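Local coordinates for periplasmic binding protein/LacI transcriptional regulator (Burkholderia graminis C4D1M, PDB 5HQJ) that probably serves an ABC transporter as a sugar-capturing solute-binding protein, and holds D-arabinose in its pyranose form in the cleft between two domains, at residues A[139-143]-A[242-246]; A[168-172]-A[215-219]. All coordinates share one frame; numbering follows the deposited sequence.

Both interactions lay a helix against the same mixed sheet, on strands 211-216 and 242-246, which are neighbours in it, and both are largely buried. Interaction 1 (139-143 with 242-246) is almost wholly apolar: two selenomethionines and a threonine methyl fold around a leucine. Interaction 2 (168-172 with 215-219) starts from a similar apolar layer but runs past the strand end to a charged guanidinium and the sugar. They touch directly: Leu244 O lies 2.7 Å from Gly216 N, a probable backbone bond of the sheet, while Phe246 CE1 approaches Arg168 CZ to 3.5 Å in a cation-pi contact, so the aromatic end of interaction 1 backs the polar end of interaction 2.

Interaction 1 (A[139-143]-A[242-246]); sequences MAETM and EVLAF
Leu244 projects from its strand into the helix surface, where Met139 CE meets its CB, Thr142 CG2 its CD1 and Met143 CE its CG. Its CG lies anti to the carbonyl carbon (chi1 -57°), which carries CD1 up against the helix backbone, 3.5 Å from Met139 O. That oxygen accepts the helical bond from Met143 N, so the methyl packs against a carbonyl already engaged within the helix. Thr142 contributes its methyl, with CG2 3.7 Å from Leu244 CD1, while its hydroxyl turns back to bond Thr138 O in the preceding helical turn; a threonine can thus offer carbon to the leucine and keep its oxygen satisfied.

Methionine, long and flexible, suits the flanks; both copies are present here as selenomethionine. Met143 folds back at both outer torsions and slides past Leu244 in the opposite direction, bringing CE to 3.9 Å from Leu244 CG and SE to 3.8 Å from Glu242 CB. The same methyl lies on the strand backbone, with Met143 CE 3.4 Å from Glu242 O. Glu242 therefore adds the aliphatic base of its side chain to this packing. Met139 runs straight through chi2 and then bends at chi3 (101°), a turn that sets CE 3.7 Å from Leu244 CB. Met139 SE meets the Phe246 ring at its edge, near the ring plane, 3.8 Å from Phe246 CE2. This is a Met-aromatic contact, and Phe246 also touches the bound arabinose.

The helix axis runs nearly antiparallel to the strand, at 162°. Helix 132-146 packed in this way on a mostly parallel sheet is the alpha/beta layering of a periplasmic binding protein domain, here reaching the sugar pocket at Phe246.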
loop_
_atom_site.group_PDB
_atom_site.type_symbol
_atom_site.label_atom_id
_atom_site.label_comp_id
_atom_site.label_asym_id
_atom_site.label_seq_id
_atom_site.Cartn_x
_atom_site.Cartn_y
_atom_site.Cartn_z
HETATM N N MSE A 139 7.720 -8.973 8.407
HETATM C CA MSE A 139 8.357 -7.891 9.145
HETATM C C MSE A 139 8.609 -8.259 10.591
HETATM O O MSE A 139 9.672 -7.975 11.155
HETATM C CB MSE A 139 7.473 -6.655 9.072
HETATM C CG MSE A 139 7.437 -6.000 7.716
HETATM SE SE MSE A 139 6.365 -4.339 7.876
HETATM C CE MSE A 139 7.728 -2.961 7.976
ATOM N N ALA A 140 7.638 -8.914 11.203
ATOM C CA ALA A 140 7.794 -9.331 12.581
ATOM C C ALA A 140 8.956 -10.316 12.762
ATOM O O ALA A 140 9.703 -10.222 13.747
ATOM C CB ALA A 140 6.489 -9.936 13.110
ATOM N N GLU A 141 9.087 -11.272 11.838
ATOM C CA GLU A 141 10.203 -12.218 11.918
ATOM C C GLU A 141 11.521 -11.490 11.728
ATOM O O GLU A 141 12.498 -11.741 12.446
ATOM C CB GLU A 141 10.058 -13.312 10.870
ATOM C CG GLU A 141 8.797 -14.104 11.012
ATOM C CD GLU A 141 8.376 -14.830 9.739
ATOM O OE1 GLU A 141 7.343 -15.530 9.778
ATOM O OE2 GLU A 141 9.057 -14.694 8.701
ATOM N N THR A 142 11.564 -10.595 10.748
ATOM C CA THR A 142 12.757 -9.827 10.496
ATOM C C THR A 142 13.162 -9.049 11.760
ATOM O O THR A 142 14.327 -9.040 12.209
ATOM C CB THR A 142 12.556 -8.866 9.324
ATOM O OG1 THR A 142 12.269 -9.583 8.092
ATOM C CG2 THR A 142 13.807 -8.013 9.152
HETATM N N MSE A 143 12.194 -8.348 12.356
HETATM C CA MSE A 143 12.467 -7.611 13.559
HETATM C C MSE A 143 12.909 -8.491 14.735
HETATM O O MSE A 143 13.840 -8.158 15.450
HETATM C CB MSE A 143 11.216 -6.803 13.954
HETATM C CG MSE A 143 11.446 -5.903 15.167
HETATM SE SE MSE A 143 12.540 -4.345 14.700
HETATM C CE MSE A 143 11.265 -3.243 13.707
ATOM N N GLU A 242 16.294 -0.454 15.229
ATOM C CA GLU A 242 16.035 -1.199 14.044
ATOM C C GLU A 242 14.738 -0.713 13.402
ATOM O O GLU A 242 13.650 -0.858 13.995
ATOM C CB GLU A 242 15.946 -2.680 14.404
ATOM C CG GLU A 242 16.107 -3.628 13.270
ATOM C CD GLU A 242 17.550 -3.741 12.771
ATOM O OE1 GLU A 242 18.511 -3.493 13.535
ATOM O OE2 GLU A 242 17.707 -4.102 11.597
ATOM N N VAL A 243 14.857 -0.176 12.193
ATOM C CA VAL A 243 13.745 0.433 11.495
ATOM C C VAL A 243 13.419 -0.343 10.225
ATOM O O VAL A 243 14.243 -0.516 9.336
ATOM C CB VAL A 243 14.040 1.913 11.131
ATOM C CG1 VAL A 243 12.860 2.536 10.343
ATOM C CG2 VAL A 243 14.386 2.718 12.392
ATOM N N LEU A 244 12.194 -0.815 10.145
ATOM C CA LEU A 244 11.675 -1.515 8.974
ATOM C C LEU A 244 10.529 -0.701 8.393
ATOM O O LEU A 244 9.637 -0.261 9.125
ATOM C CB LEU A 244 11.196 -2.924 9.341
ATOM C CG LEU A 244 12.218 -3.849 9.991
ATOM C CD1 LEU A 244 11.618 -5.252 10.304
ATOM C CD2 LEU A 244 13.428 -4.040 9.054
ATOM N N ALA A 245 10.554 -0.474 7.090
ATOM C CA ALA A 245 9.613 0.433 6.486
ATOM C C ALA A 245 9.005 -0.226 5.265
ATOM O O ALA A 245 9.469 -1.255 4.848
ATOM C CB ALA A 245 10.296 1.749 6.102
ATOM N N PHE A 246 7.964 0.399 4.742
ATOM C CA PHE A 246 7.243 -0.060 3.561
ATOM C C PHE A 246 7.485 0.852 2.363
ATOM O O PHE A 246 7.606 2.083 2.488
ATOM C CB PHE A 246 5.738 -0.141 3.867
ATOM C CG PHE A 246 5.145 -1.506 3.683
ATOM C CD1 PHE A 246 4.521 -1.845 2.504
ATOM C CD2 PHE A 246 5.209 -2.467 4.680
ATOM C CE1 PHE A 246 3.990 -3.107 2.335
ATOM C CE2 PHE A 246 4.657 -3.726 4.509
ATOM C CZ PHE A 246 4.060 -4.039 3.339
#

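Interaction 2 (A[168-172]-A[215-219]); sequences RIAGI and FGVSQ. With 64K (alpha-D-arabinopyranose), chain B.
Ile172 and Val217 meet at the apolar centre, where Ile172 CD1 presses to 3.3 Å from Val217 CG1, closer than usual for two methyls. The same isoleucine also lies along Phe215. Its two branches divide the work: CG1, anti to the carbonyl carbon, extends CD1 toward the valine and the near rim of the ring, while Ile172 CG2 sits over one face of the Phe215 ring as a CH-pi contact, 3.8 Å from the centroid and 15° off the normal. A beta-branched residue suits this place because it can fill both sites at once. Ile169 adds a looser contact from CG1 to Val217 CG2, meeting the valine at about a right angle.

Farther out, Arg168 slides over Val217 in the opposite direction, its CB 4.0 Å from Val217 CB. From CG to NE the chain is extended, delivering the guanidinium beyond the end of strand 211-216. There Arg168 NH1 donates to Val217 O at 2.8 Å, with an N-H...O angle of 162°, and the oxygen lies almost in the guanidinium plane. NH1 also donates to sugar O3, and Arg168 NH2 donates to sugar O2 at 2.7 Å with an angle of 168°. NE donates to Asn132 OD1, so all three guanidinium nitrogens are engaged and the group's rotation is fixed. Ser218 OG bonds Asp192.

The chemistry is consistent with a pocket that reads hydroxyl positions: one arginine spans neighbouring oxygens O2 and O3, the main-chain N-H of Gln219 donates to O4 at 3.0 Å, and Asp116, Asn164, Asp247 and Gln267 also bond the sugar. The packing of Val217, just past the strand end, is thus coupled to the arginine that holds the arabinose, consistent with a second-shell role for its carbonyl.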
loop_
_atom_site.group_PDB
_atom_site.type_symbol
_atom_site.label_atom_id
_atom_site.label_comp_id
_atom_site.label_asym_id
_atom_site.label_seq_id
_atom_site.Cartn_x
_atom_site.Cartn_y
_atom_site.Cartn_z
ATOM N N ARG A 168 -1.528 -5.450 7.762
ATOM C CA ARG A 168 -0.102 -5.416 8.004
ATOM C C ARG A 168 0.144 -5.359 9.504
ATOM O O ARG A 168 0.993 -6.055 10.058
ATOM C CB ARG A 168 0.557 -4.192 7.337
ATOM C CG ARG A 168 0.531 -4.305 5.822
ATOM C CD ARG A 168 1.004 -3.017 5.128
ATOM N NE ARG A 168 0.622 -3.108 3.731
ATOM C CZ ARG A 168 0.669 -2.125 2.853
ATOM N NH1 ARG A 168 1.158 -0.926 3.182
ATOM N NH2 ARG A 168 0.274 -2.344 1.592
ATOM N N ILE A 169 -0.573 -4.472 10.167
ATOM C CA ILE A 169 -0.437 -4.387 11.627
ATOM C C ILE A 169 -0.799 -5.703 12.351
ATOM O O ILE A 169 -0.106 -6.187 13.291
ATOM C CB ILE A 169 -1.314 -3.235 12.197
ATOM C CG1 ILE A 169 -0.869 -1.883 11.634
ATOM C CG2 ILE A 169 -1.282 -3.184 13.748
ATOM C CD1 ILE A 169 -1.866 -0.749 11.906
ATOM N N ALA A 170 -1.900 -6.310 11.943
ATOM C CA ALA A 170 -2.296 -7.598 12.522
ATOM C C ALA A 170 -1.241 -8.682 12.299
ATOM O O ALA A 170 -0.960 -9.454 13.212
ATOM C CB ALA A 170 -3.628 -7.994 11.975
ATOM N N GLY A 171 -0.639 -8.711 11.116
ATOM C CA GLY A 171 0.464 -9.622 10.863
ATOM C C GLY A 171 1.672 -9.404 11.758
ATOM O O GLY A 171 2.256 -10.353 12.285
ATOM N N ILE A 172 2.053 -8.154 11.968
ATOM C CA ILE A 172 3.136 -7.839 12.881
ATOM C C ILE A 172 2.794 -8.303 14.281
ATOM O O ILE A 172 3.635 -8.945 14.899
ATOM C CB ILE A 172 3.456 -6.309 12.898
ATOM C CG1 ILE A 172 3.966 -5.805 11.520
ATOM C CG2 ILE A 172 4.415 -5.990 14.016
ATOM C CD1 ILE A 172 3.981 -4.297 11.365
ATOM N N PHE A 215 8.406 -0.082 13.182
ATOM C CA PHE A 215 7.820 -0.531 11.912
ATOM C C PHE A 215 7.032 0.600 11.262
ATOM O O PHE A 215 6.125 1.166 11.920
ATOM C CB PHE A 215 6.805 -1.646 12.096
ATOM C CG PHE A 215 7.295 -2.890 12.772
ATOM C CD1 PHE A 215 7.318 -2.985 14.162
ATOM C CD2 PHE A 215 7.617 -4.040 12.035
ATOM C CE1 PHE A 215 7.722 -4.167 14.800
ATOM C CE2 PHE A 215 8.016 -5.187 12.675
ATOM C CZ PHE A 215 8.053 -5.262 14.048
ATOM N N GLY A 216 7.302 0.891 9.999
ATOM C CA GLY A 216 6.471 1.798 9.236
ATOM C C GLY A 216 5.714 0.957 8.229
ATOM O O GLY A 216 6.335 0.360 7.355
ATOM N N VAL A 217 4.398 0.816 8.394
ATOM C CA VAL A 217 3.628 -0.072 7.544
ATOM C C VAL A 217 2.966 0.665 6.359
ATOM O O VAL A 217 2.275 0.030 5.543
ATOM C CB VAL A 217 2.535 -0.841 8.329
ATOM C CG1 VAL A 217 3.208 -1.799 9.328
ATOM C CG2 VAL A 217 1.455 0.103 8.972
ATOM N N SER A 218 3.139 1.988 6.285
ATOM C CA SER A 218 2.655 2.790 5.161
ATOM C C SER A 218 3.818 3.607 4.564
ATOM O O SER A 218 4.887 3.660 5.131
ATOM C CB SER A 218 1.513 3.697 5.598
ATOM O OG SER A 218 2.001 4.729 6.409
ATOM N N GLN A 219 3.626 4.207 3.396
ATOM C CA GLN A 219 4.796 4.716 2.681
ATOM C C GLN A 219 5.468 5.882 3.416
ATOM O O GLN A 219 6.652 6.072 3.225
ATOM C CB GLN A 219 4.461 5.119 1.226
ATOM C CG GLN A 219 3.190 5.903 1.007
ATOM C CD GLN A 219 3.173 7.188 1.779
ATOM O OE1 GLN A 219 2.534 7.291 2.820
ATOM N NE2 GLN A 219 3.880 8.182 1.275
HETATM O O2 64K B . 0.002 -0.325 -0.188
HETATM C C2 64K B . -0.056 1.001 0.439
HETATM C C3 64K B . 1.315 1.592 0.359
HETATM O O3 64K B . 2.136 0.964 1.318
HETATM C C4 64K B . 1.320 3.077 0.704
HETATM O O4 64K B . 1.025 3.309 2.094
HETATM C C5 64K B . 0.304 3.772 -0.084
HETATM O O5 64K B . -1.000 3.245 0.263
HETATM C C1 64K B . -1.044 1.865 -0.293
HETATM O O1 64K B . -2.305 1.356 -0.091
#